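Local atomic coordinates of DUF3299 domain-containing protein (Pseudomonas aeruginosa, PDB entry 4HSP), a protein that is of unknown function but belongs to the DUF3299 family, in a clan of OB-fold proteins, and probably carries a signal sequence in its natural form. Residues Arg4-Ser9 / Ile55-Pro60; Trp116-Phe121 / Lys141-Glu146. All coordinates share one frame; numbering follows the deposited sequence.

Contact 1 of 2, residues Arg4-Ser9 / Ile55-Pro60. With SO4 (sulfate ion), chain B; EDO (1,2-ethanediol), chain C; EDO (1,2-ethanediol), chain D.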
ATOM      1  N   ARG A   4     -10.908  29.257   0.964  1.00 59.85           N
ATOM      2  CA  ARG A   4     -10.196  29.676   2.183  1.00 56.94           C
ATOM      3  C   ARG A   4      -9.457  28.449   2.678  1.00 56.96           C
ATOM      4  O   ARG A   4     -10.098  27.439   2.946  1.00 53.89           O
ATOM      5  CB  ARG A   4     -11.178  30.185   3.290  1.00 55.08           C
ATOM      6  CG  ARG A   4     -12.005  31.408   2.923  1.00 77.25           C
ATOM      7  CD  ARG A   4     -13.475  31.374   3.360  1.00 88.29           C
ATOM      8  NE  ARG A   4     -13.719  32.094   4.618  1.00 93.62           N
ATOM      9  CZ  ARG A   4     -14.764  32.884   4.868  1.00 98.65           C
ATOM     10  NH1 ARG A   4     -15.682  33.105   3.932  1.00 84.45           N
ATOM     11  NH2 ARG A   4     -14.888  33.476   6.050  1.00 78.58           N
ATOM     12  N   GLU A   5      -8.130  28.497   2.766  1.00 53.97           N
ATOM     13  CA  GLU A   5      -7.369  27.373   3.304  1.00 50.51           C
ATOM     14  C   GLU A   5      -7.573  27.300   4.808  1.00 53.81           C
ATOM     15  O   GLU A   5      -7.482  28.298   5.504  1.00 55.40           O
ATOM     16  CB  GLU A   5      -5.881  27.459   2.957  1.00 50.72           C
ATOM     17  CG  GLU A   5      -5.101  26.257   3.469  1.00 58.51           C
ATOM     18  CD  GLU A   5      -3.602  26.249   3.269  1.00 69.93           C
ATOM     19  OE1 GLU A   5      -3.086  27.066   2.473  1.00 58.88           O
ATOM     20  OE2 GLU A   5      -2.945  25.384   3.887  1.00 62.05           O
ATOM     21  N   LEU A   6      -7.855  26.109   5.294  1.00 50.75           N
ATOM     22  CA  LEU A   6      -8.034  25.824   6.711  1.00 49.46           C
ATOM     23  C   LEU A   6      -6.919  24.928   7.224  1.00 49.78           C
ATOM     24  O   LEU A   6      -6.260  24.250   6.442  1.00 47.53           O
ATOM     25  CB  LEU A   6      -9.394  25.132   6.952  1.00 49.44           C
ATOM     26  CG  LEU A   6     -10.683  25.902   6.578  1.00 54.64           C
ATOM     27  CD1 LEU A   6     -11.909  25.053   6.927  1.00 54.75           C
ATOM     28  CD2 LEU A   6     -10.751  27.258   7.279  1.00 53.59           C
ATOM     29  N   THR A   7      -6.682  24.965   8.542  1.00 45.98           N
ATOM     30  CA  THR A   7      -5.802  24.048   9.257  1.00 43.75           C
ATOM     31  C   THR A   7      -6.738  23.219  10.112  1.00 49.96           C
ATOM     32  O   THR A   7      -7.841  23.680  10.406  1.00 51.50           O
ATOM     33  CB  THR A   7      -4.728  24.771  10.067  1.00 49.59           C
ATOM     34  OG1 THR A   7      -5.332  25.411  11.199  1.00 53.09           O
ATOM     35  CG2 THR A   7      -3.891  25.750   9.230  1.00 45.87           C
ATOM     36  N   TRP A   8      -6.312  22.035  10.572  1.00 45.56           N
ATOM     37  CA  TRP A   8      -7.167  21.239  11.432  1.00 43.91           C
ATOM     38  C   TRP A   8      -7.451  21.926  12.761  1.00 48.68           C
ATOM     39  O   TRP A   8      -8.532  21.733  13.291  1.00 49.94           O
ATOM     40  CB  TRP A   8      -6.561  19.860  11.651  1.00 41.65           C
ATOM     41  CG  TRP A   8      -6.734  19.012  10.429  1.00 41.92           C
ATOM     42  CD1 TRP A   8      -5.841  18.855   9.406  1.00 44.78           C
ATOM     43  CD2 TRP A   8      -7.945  18.381  10.006  1.00 40.97           C
ATOM     44  NE1 TRP A   8      -6.382  18.047   8.432  1.00 44.17           N
ATOM     45  CE2 TRP A   8      -7.665  17.714   8.791  1.00 45.26           C
ATOM     46  CE3 TRP A   8      -9.217  18.234  10.581  1.00 41.33           C
ATOM     47  CZ2 TRP A   8      -8.612  16.912   8.141  1.00 44.39           C
ATOM     48  CZ3 TRP A   8     -10.159  17.455   9.929  1.00 42.87           C
ATOM     49  CH2 TRP A   8      -9.859  16.811   8.719  1.00 43.76           C
ATOM     50  N   SER A   9      -6.528  22.756  13.267  1.00 45.68           N
ATOM     51  CA  SER A   9      -6.709  23.472  14.540  1.00 46.58           C
ATOM     52  C   SER A   9      -7.802  24.542  14.456  1.00 52.07           C
ATOM     53  O   SER A   9      -8.340  24.906  15.499  1.00 52.11           O
ATOM     54  CB  SER A   9      -5.403  24.101  15.024  1.00 49.29           C
ATOM     55  OG  SER A   9      -4.874  24.996  14.061  1.00 62.66           O
ATOM     56  N   ILE A  55     -18.949  28.235   3.988  1.00 60.18           N
ATOM     57  CA  ILE A  55     -17.800  28.815   3.276  1.00 59.22           C
ATOM     58  C   ILE A  55     -17.260  27.838   2.205  1.00 63.98           C
ATOM     59  O   ILE A  55     -17.573  26.647   2.232  1.00 61.93           O
ATOM     60  CB  ILE A  55     -16.667  29.268   4.266  1.00 59.01           C
ATOM     61  CG1 ILE A  55     -15.873  28.070   4.836  1.00 55.43           C
ATOM     62  CG2 ILE A  55     -17.187  30.236   5.372  1.00 57.36           C
ATOM     63  CD1 ILE A  55     -14.583  28.415   5.421  1.00 53.91           C
ATOM     64  N   GLU A  56     -16.455  28.366   1.270  1.00 61.43           N
ATOM     65  CA  GLU A  56     -15.705  27.597   0.276  1.00 60.71           C
ATOM     66  C   GLU A  56     -14.365  27.350   0.948  1.00 61.23           C
ATOM     67  O   GLU A  56     -13.641  28.302   1.217  1.00 61.39           O
ATOM     68  CB  GLU A  56     -15.589  28.382  -1.058  1.00 64.45           C
ATOM     69  CG  GLU A  56     -15.666  27.544  -2.327  1.00 78.97           C
ATOM     70  CD  GLU A  56     -16.937  26.736  -2.545  1.00 96.18           C
ATOM     71  OE1 GLU A  56     -18.026  27.185  -2.111  1.00 77.36           O
ATOM     72  OE2 GLU A  56     -16.841  25.658  -3.179  1.00 89.57           O
ATOM     73  N   ALA A  57     -14.080  26.117   1.342  1.00 56.13           N
ATOM     74  CA  ALA A  57     -12.850  25.823   2.103  1.00 53.68           C
ATOM     75  C   ALA A  57     -11.925  24.833   1.401  1.00 57.54           C
ATOM     76  O   ALA A  57     -12.323  24.177   0.449  1.00 58.69           O
ATOM     77  CB  ALA A  57     -13.204  25.305   3.492  1.00 52.39           C
ATOM     78  N   LYS A  58     -10.682  24.748   1.880  1.00 53.32           N
ATOM     79  CA  LYS A  58      -9.624  23.870   1.376  1.00 52.80           C
ATOM     80  C   LYS A  58      -8.887  23.314   2.602  1.00 56.32           C
ATOM     81  O   LYS A  58      -8.400  24.063   3.452  1.00 54.16           O
ATOM     82  CB  LYS A  58      -8.715  24.674   0.435  1.00 55.76           C
ATOM     83  CG  LYS A  58      -7.492  23.969  -0.109  1.00 58.66           C
ATOM     84  CD  LYS A  58      -6.537  25.032  -0.643  1.00 64.73           C
ATOM     85  CE  LYS A  58      -5.419  24.473  -1.473  1.00 76.51           C
ATOM     86  NZ  LYS A  58      -4.486  25.549  -1.884  1.00 87.86           N
ATOM     87  N   LEU A  59      -8.861  22.008   2.726  1.00 53.19           N
ATOM     88  CA  LEU A  59      -8.246  21.375   3.885  1.00 51.06           C
ATOM     89  C   LEU A  59      -7.380  20.182   3.463  1.00 53.00           C
ATOM     90  O   LEU A  59      -7.786  19.457   2.544  1.00 52.76           O
ATOM     91  CB  LEU A  59      -9.409  20.925   4.787  1.00 50.55           C
ATOM     92  CG  LEU A  59      -9.181  20.478   6.217  1.00 53.57           C
ATOM     93  CD1 LEU A  59      -8.466  21.537   7.065  1.00 49.79           C
ATOM     94  CD2 LEU A  59     -10.526  20.140   6.838  1.00 59.24           C
ATOM     95  N   PRO A  60      -6.173  19.970   4.072  1.00 48.84           N
ATOM     96  CA  PRO A  60      -5.370  18.780   3.704  1.00 47.86           C
ATOM     97  C   PRO A  60      -5.715  17.587   4.603  1.00 49.67           C
ATOM     98  O   PRO A  60      -6.186  17.762   5.731  1.00 47.14           O
ATOM     99  CB  PRO A  60      -3.942  19.260   3.938  1.00 48.56           C
ATOM    100  CG  PRO A  60      -4.083  20.219   5.118  1.00 50.83           C
ATOM    101  CD  PRO A  60      -5.502  20.739   5.149  1.00 47.67           C
TER
HETATM  102  S   SO4 B 201     -17.315  32.346   1.175  0.50 66.04           S
HETATM  103  O1  SO4 B 201     -16.984  32.120  -0.236  0.50 66.85           O
HETATM  104  O2  SO4 B 201     -16.484  31.422   1.924  0.50 69.84           O
HETATM  105  O3  SO4 B 201     -16.974  33.700   1.627  0.50 64.29           O
HETATM  106  O4  SO4 B 201     -18.742  32.082   1.375  0.50 65.74           O
HETATM  107  C1  EDO C 202     -10.334  31.175   6.764  1.00 86.15           C
HETATM  108  O1  EDO C 202      -8.917  31.001   6.979  1.00 85.61           O
HETATM  109  C2  EDO C 202     -11.125  31.419   8.095  1.00 84.74           C
HETATM  110  O2  EDO C 202     -12.540  31.453   7.851  1.00 83.21           O
HETATM  111  C1  EDO D 203      -3.570  28.791   6.107  1.00 66.82           C
HETATM  112  O1  EDO D 203      -3.098  29.961   5.464  1.00 69.59           O
HETATM  113  C2  EDO D 203      -4.034  29.131   7.535  1.00 68.37           C
HETATM  114  O2  EDO D 203      -5.453  29.142   7.578  1.00 70.17           O
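Trp8 packs on Leu59 at the tight end of this contact, beyond a short parallel pairing of residues 4-5 with 57-58. The sheet is curled, consistent with the family's OB-fold clan. Leu59 CD2 lies over the six-membered ring of Trp8 in a CH-pi contact, 3.9 Å from the ring centroid. The same indole gives its NE1 proton to Pro60 O, 2.7 Å away; the oxygen sits 23° out of the ring plane. The indole is thus held both by a face and by its N-H. Leu6 fills the neighbouring buried position. Its CD1 packs on Ala57 CB at 3.7 Å, and its CB meets Leu59 CD1. The parallel ladder is short: Arg4 N bonds Glu56 O, Lys58 N bonds Arg4 O, and Leu6 N bonds Lys58 O. Val98 of strand 98-102 covers Trp8 and Leu59 as well.

On the face of the ladder away from Arg4 and Ala57, Glu5 and Lys58 are partly exposed. Their charged atoms do not touch. Glu5 OE2 instead bonds the backbone N of His26 of the second subunit. Two 1,2-ethanediol molecules, probably from the crystallisation liquor, lie along the outer side of residues 4-7.

The exposed end belongs to Arg4. Its chain bends at chi2 (138°) and again at chi3, which brings the guanidinium across Ile55. Ile55 CG2 lies over the centre of one guanidinium face. A sulfate, probably also from the liquor, sits at the edge of the group. Its O2 accepts from Arg4 NH1 at 2.7 Å and from Glu56 N at 3.1 Å.

Contact 2 of 2, residues Trp116-Phe121 / Lys141-Glu146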
ATOM      1  N   TRP A 116      -5.526  17.400  -0.933  1.00 49.61           N
ATOM      2  CA  TRP A 116      -6.186  18.687  -0.750  1.00 49.66           C
ATOM      3  C   TRP A 116      -7.654  18.472  -1.157  1.00 51.91           C
ATOM      4  O   TRP A 116      -7.915  18.009  -2.266  1.00 49.74           O
ATOM      5  CB  TRP A 116      -5.544  19.817  -1.602  1.00 49.78           C
ATOM      6  CG  TRP A 116      -4.233  20.314  -1.081  1.00 50.14           C
ATOM      7  CD1 TRP A 116      -2.993  20.077  -1.603  1.00 53.32           C
ATOM      8  CD2 TRP A 116      -4.030  21.075   0.115  1.00 48.86           C
ATOM      9  NE1 TRP A 116      -2.025  20.594  -0.775  1.00 52.51           N
ATOM     10  CE2 TRP A 116      -2.634  21.222   0.285  1.00 52.74           C
ATOM     11  CE3 TRP A 116      -4.894  21.644   1.068  1.00 49.18           C
ATOM     12  CZ2 TRP A 116      -2.085  21.950   1.346  1.00 50.68           C
ATOM     13  CZ3 TRP A 116      -4.349  22.354   2.126  1.00 49.35           C
ATOM     14  CH2 TRP A 116      -2.961  22.472   2.279  1.00 49.58           C
ATOM     15  N   VAL A 117      -8.593  18.718  -0.239  1.00 50.04           N
ATOM     16  CA  VAL A 117     -10.028  18.639  -0.540  1.00 51.29           C
ATOM     17  C   VAL A 117     -10.596  20.085  -0.504  1.00 57.08           C
ATOM     18  O   VAL A 117     -10.589  20.722   0.549  1.00 56.11           O
ATOM     19  CB  VAL A 117     -10.833  17.680   0.387  1.00 52.74           C
ATOM     20  CG1 VAL A 117     -12.309  17.712   0.021  1.00 53.32           C
ATOM     21  CG2 VAL A 117     -10.295  16.253   0.343  1.00 51.35           C
ATOM     22  N   GLU A 118     -11.072  20.578  -1.644  1.00 56.06           N
ATOM     23  CA  GLU A 118     -11.703  21.894  -1.801  1.00 57.13           C
ATOM     24  C   GLU A 118     -13.171  21.720  -2.069  1.00 62.95           C
ATOM     25  O   GLU A 118     -13.540  20.856  -2.867  1.00 64.81           O
ATOM     26  CB  GLU A 118     -11.087  22.669  -2.994  1.00 60.02           C
ATOM     27  CG  GLU A 118      -9.574  22.804  -2.958  1.00 74.63           C
ATOM     28  CD  GLU A 118      -8.942  23.466  -4.166  1.00 97.89           C
ATOM     29  OE1 GLU A 118      -9.645  24.239  -4.856  1.00 83.96           O
ATOM     30  OE2 GLU A 118      -7.734  23.235  -4.407  1.00 98.14           O
ATOM     31  N   GLY A 119     -13.996  22.595  -1.511  1.00 58.73           N
ATOM     32  CA  GLY A 119     -15.434  22.572  -1.778  1.00 58.83           C
ATOM     33  C   GLY A 119     -16.267  23.357  -0.796  1.00 59.70           C
ATOM     34  O   GLY A 119     -15.725  24.065   0.037  1.00 57.09           O
ATOM     35  N   THR A 120     -17.592  23.252  -0.893  1.00 59.60           N
ATOM     36  CA  THR A 120     -18.527  23.931   0.013  1.00 59.21           C
ATOM     37  C   THR A 120     -18.465  23.215   1.356  1.00 61.31           C
ATOM     38  O   THR A 120     -18.630  21.990   1.427  1.00 61.75           O
ATOM     39  CB  THR A 120     -19.946  23.981  -0.596  1.00 65.04           C
ATOM     40  OG1 THR A 120     -19.859  24.533  -1.914  1.00 69.53           O
ATOM     41  CG2 THR A 120     -20.925  24.795   0.258  1.00 56.97           C
ATOM     42  N   PHE A 121     -18.204  23.989   2.408  1.00 55.82           N
ATOM     43  CA  PHE A 121     -18.016  23.527   3.768  1.00 53.66           C
ATOM     44  C   PHE A 121     -19.231  23.829   4.626  1.00 59.08           C
ATOM     45  O   PHE A 121     -19.622  24.977   4.750  1.00 60.66           O
ATOM     46  CB  PHE A 121     -16.753  24.194   4.343  1.00 54.12           C
ATOM     47  CG  PHE A 121     -16.208  23.571   5.601  1.00 53.71           C
ATOM     48  CD1 PHE A 121     -15.412  22.438   5.544  1.00 56.41           C
ATOM     49  CD2 PHE A 121     -16.486  24.117   6.843  1.00 55.29           C
ATOM     50  CE1 PHE A 121     -14.877  21.882   6.709  1.00 55.69           C
ATOM     51  CE2 PHE A 121     -15.986  23.533   8.010  1.00 56.43           C
ATOM     52  CZ  PHE A 121     -15.164  22.439   7.935  1.00 53.39           C
ATOM     53  N   LYS A 141     -12.980  19.708  -5.879  1.00 65.22           N
ATOM     54  CA  LYS A 141     -11.664  19.212  -6.252  1.00 63.05           C
ATOM     55  C   LYS A 141     -11.023  18.416  -5.119  1.00 63.54           C
ATOM     56  O   LYS A 141     -11.052  18.825  -3.951  1.00 61.93           O
ATOM     57  CB  LYS A 141     -10.780  20.409  -6.612  1.00 64.20           C
ATOM     58  CG  LYS A 141      -9.579  20.132  -7.493  1.00 73.97           C
ATOM     59  CD  LYS A 141      -8.695  21.384  -7.516  1.00 85.96           C
ATOM     60  CE  LYS A 141      -7.754  21.485  -8.690  1.00101.76           C
ATOM     61  NZ  LYS A 141      -6.671  22.472  -8.424  1.00108.45           N
ATOM     62  N   VAL A 142     -10.465  17.260  -5.485  1.00 58.45           N
ATOM     63  CA  VAL A 142      -9.695  16.352  -4.638  1.00 55.89           C
ATOM     64  C   VAL A 142      -8.414  16.120  -5.413  1.00 64.02           C
ATOM     65  O   VAL A 142      -8.439  15.561  -6.506  1.00 68.48           O
ATOM     66  CB  VAL A 142     -10.406  15.053  -4.210  1.00 58.08           C
ATOM     67  CG1 VAL A 142      -9.545  14.293  -3.199  1.00 56.40           C
ATOM     68  CG2 VAL A 142     -11.782  15.360  -3.618  1.00 57.34           C
ATOM     69  N   THR A 143      -7.332  16.686  -4.922  1.00 59.45           N
ATOM     70  CA  THR A 143      -6.045  16.685  -5.592  1.00 59.88           C
ATOM     71  C   THR A 143      -4.976  16.239  -4.616  1.00 61.92           C
ATOM     72  O   THR A 143      -5.027  16.620  -3.444  1.00 57.74           O
ATOM     73  CB  THR A 143      -5.739  18.091  -6.185  1.00 71.68           C
ATOM     74  OG1 THR A 143      -6.307  19.134  -5.376  1.00 66.89           O
ATOM     75  CG2 THR A 143      -6.264  18.233  -7.592  1.00 78.83           C
ATOM     76  N   PRO A 144      -3.990  15.429  -5.080  1.00 60.22           N
ATOM     77  CA  PRO A 144      -2.925  14.986  -4.167  1.00 58.21           C
ATOM     78  C   PRO A 144      -2.137  16.150  -3.582  1.00 60.77           C
ATOM     79  O   PRO A 144      -1.928  17.166  -4.252  1.00 61.53           O
ATOM     80  CB  PRO A 144      -2.038  14.105  -5.054  1.00 61.65           C
ATOM     81  CG  PRO A 144      -2.938  13.675  -6.214  1.00 67.09           C
ATOM     82  CD  PRO A 144      -3.797  14.883  -6.447  1.00 62.82           C
ATOM     83  N   TYR A 145      -1.762  16.012  -2.298  1.00 55.60           N
ATOM     84  CA  TYR A 145      -0.933  16.956  -1.549  1.00 54.64           C
ATOM     85  C   TYR A 145       0.459  16.867  -2.139  1.00 63.37           C
ATOM     86  O   TYR A 145       1.088  15.803  -2.107  1.00 63.69           O
ATOM     87  CB  TYR A 145      -0.953  16.591  -0.055  1.00 52.75           C
ATOM     88  CG  TYR A 145      -0.231  17.537   0.876  1.00 53.14           C
ATOM     89  CD1 TYR A 145       1.140  17.409   1.108  1.00 54.31           C
ATOM     90  CD2 TYR A 145      -0.934  18.466   1.638  1.00 53.25           C
ATOM     91  CE1 TYR A 145       1.802  18.240   2.010  1.00 51.46           C
ATOM     92  CE2 TYR A 145      -0.286  19.282   2.568  1.00 52.54           C
ATOM     93  CZ  TYR A 145       1.083  19.175   2.738  1.00 55.85           C
ATOM     94  OH  TYR A 145       1.704  19.972   3.661  1.00 53.77           O
ATOM     95  N   GLU A 146       0.913  17.955  -2.738  1.00 63.28           N
ATOM     96  CA  GLU A 146       2.200  17.938  -3.394  1.00 65.72           C
ATOM     97  C   GLU A 146       3.287  18.401  -2.449  1.00 70.36           C
ATOM     98  O   GLU A 146       3.173  19.460  -1.794  1.00 69.50           O
ATOM     99  CB  GLU A 146       2.185  18.783  -4.672  1.00 69.29           C
ATOM    100  CG  GLU A 146       1.352  18.187  -5.807  1.00 92.36           C
ATOM    101  CD  GLU A 146       1.926  17.033  -6.622  1.00131.20           C
ATOM    102  OE1 GLU A 146       3.098  16.649  -6.391  1.00143.60           O
ATOM    103  OE2 GLU A 146       1.200  16.521  -7.507  1.00120.88           O
TER
HETATM  104  O   HOH W   1       0.999  20.870  -0.778  1.00 69.22           O
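Trp116 and Tyr145 make the main side-chain contact between residues 116-121 and 141-146. Their rings are near parallel, with the tyrosine ring and the indole five-membered ring at 19°, but they are slid apart and barely overlap. Tyr145 CG lies opposite the backbone N (chi1 -175°), which carries the ring over to the indole. Tyr145 CD2 lies above the indole plane, toward its rim. Tyr145 CE2 also comes near Trp116 CZ2. The indole N-H is directed to a water in its own plane, 3.0 Å from Trp116 NE1 and on the same side of the Tyr145 ring as the indole. That water donates to Glu146 O and lies over the centre of that ring face.

Next to the rings, Thr143 OG1 lies 3.9 Å from Trp116 CB. Farther along the same face, Glu118 and Lys141 run side by side. The aliphatic part of the lysine does the touching, with Lys141 CD 3.7 Å from Glu118 OE2. The opposite charges are near, but Lys141 NZ is 4.2 Å from Glu118 OE2, beyond a salt bridge. Val117 and Val142 pair on the other face, CG2 to CG1.

Residues 116-118 and 141-143 are set by an antiparallel ladder in a curled sheet, consistent with the OB-fold clan. Trp116 and Thr143 form a hydrogen-bonded pair, as do Glu118 and Lys141; Val117 and Val142 between them form a non-hydrogen-bonded pair. Trp116 N bonds Thr143 O at 2.7 Å, nearly straight at 169°. In the Glu118-Lys141 pair, the bond from Lys141 N to Glu118 O is longer, 3.3 Å. At Gly119 the chain turns a corner.

Outside this ladder, Lys58 makes a cation-pi contact with Trp116. His26 of the second subunit meets the indole edge-to-face, and Tyr145 OH bonds Pro24 O of that subunit.

How the contacts relate
Contacts 1 and 2 are successive pairings in one curled sheet, with centres about 9 Å apart. Strand 55-68 links them. It holds residues 4-5 along one side and runs antiparallel to strands 115-118 and 120-122 along the other. Ala57 N lies 2.9 Å from Gly119 O, and Ile55 O lies 2.7 Å from Phe121 N, both probable hydrogen bonds. The pairing thus passes the corner at Gly119. Glu5 OE2 of contact 1 also packs on Trp116 CH2 of contact 2, at 3.3 Å. Both contacts reach His26 of the second subunit, so they share a subunit interface. The sulfate, probably from the crystallisation liquor, sits at the Arg4-Ile55 end of contact 1 and marks no known site.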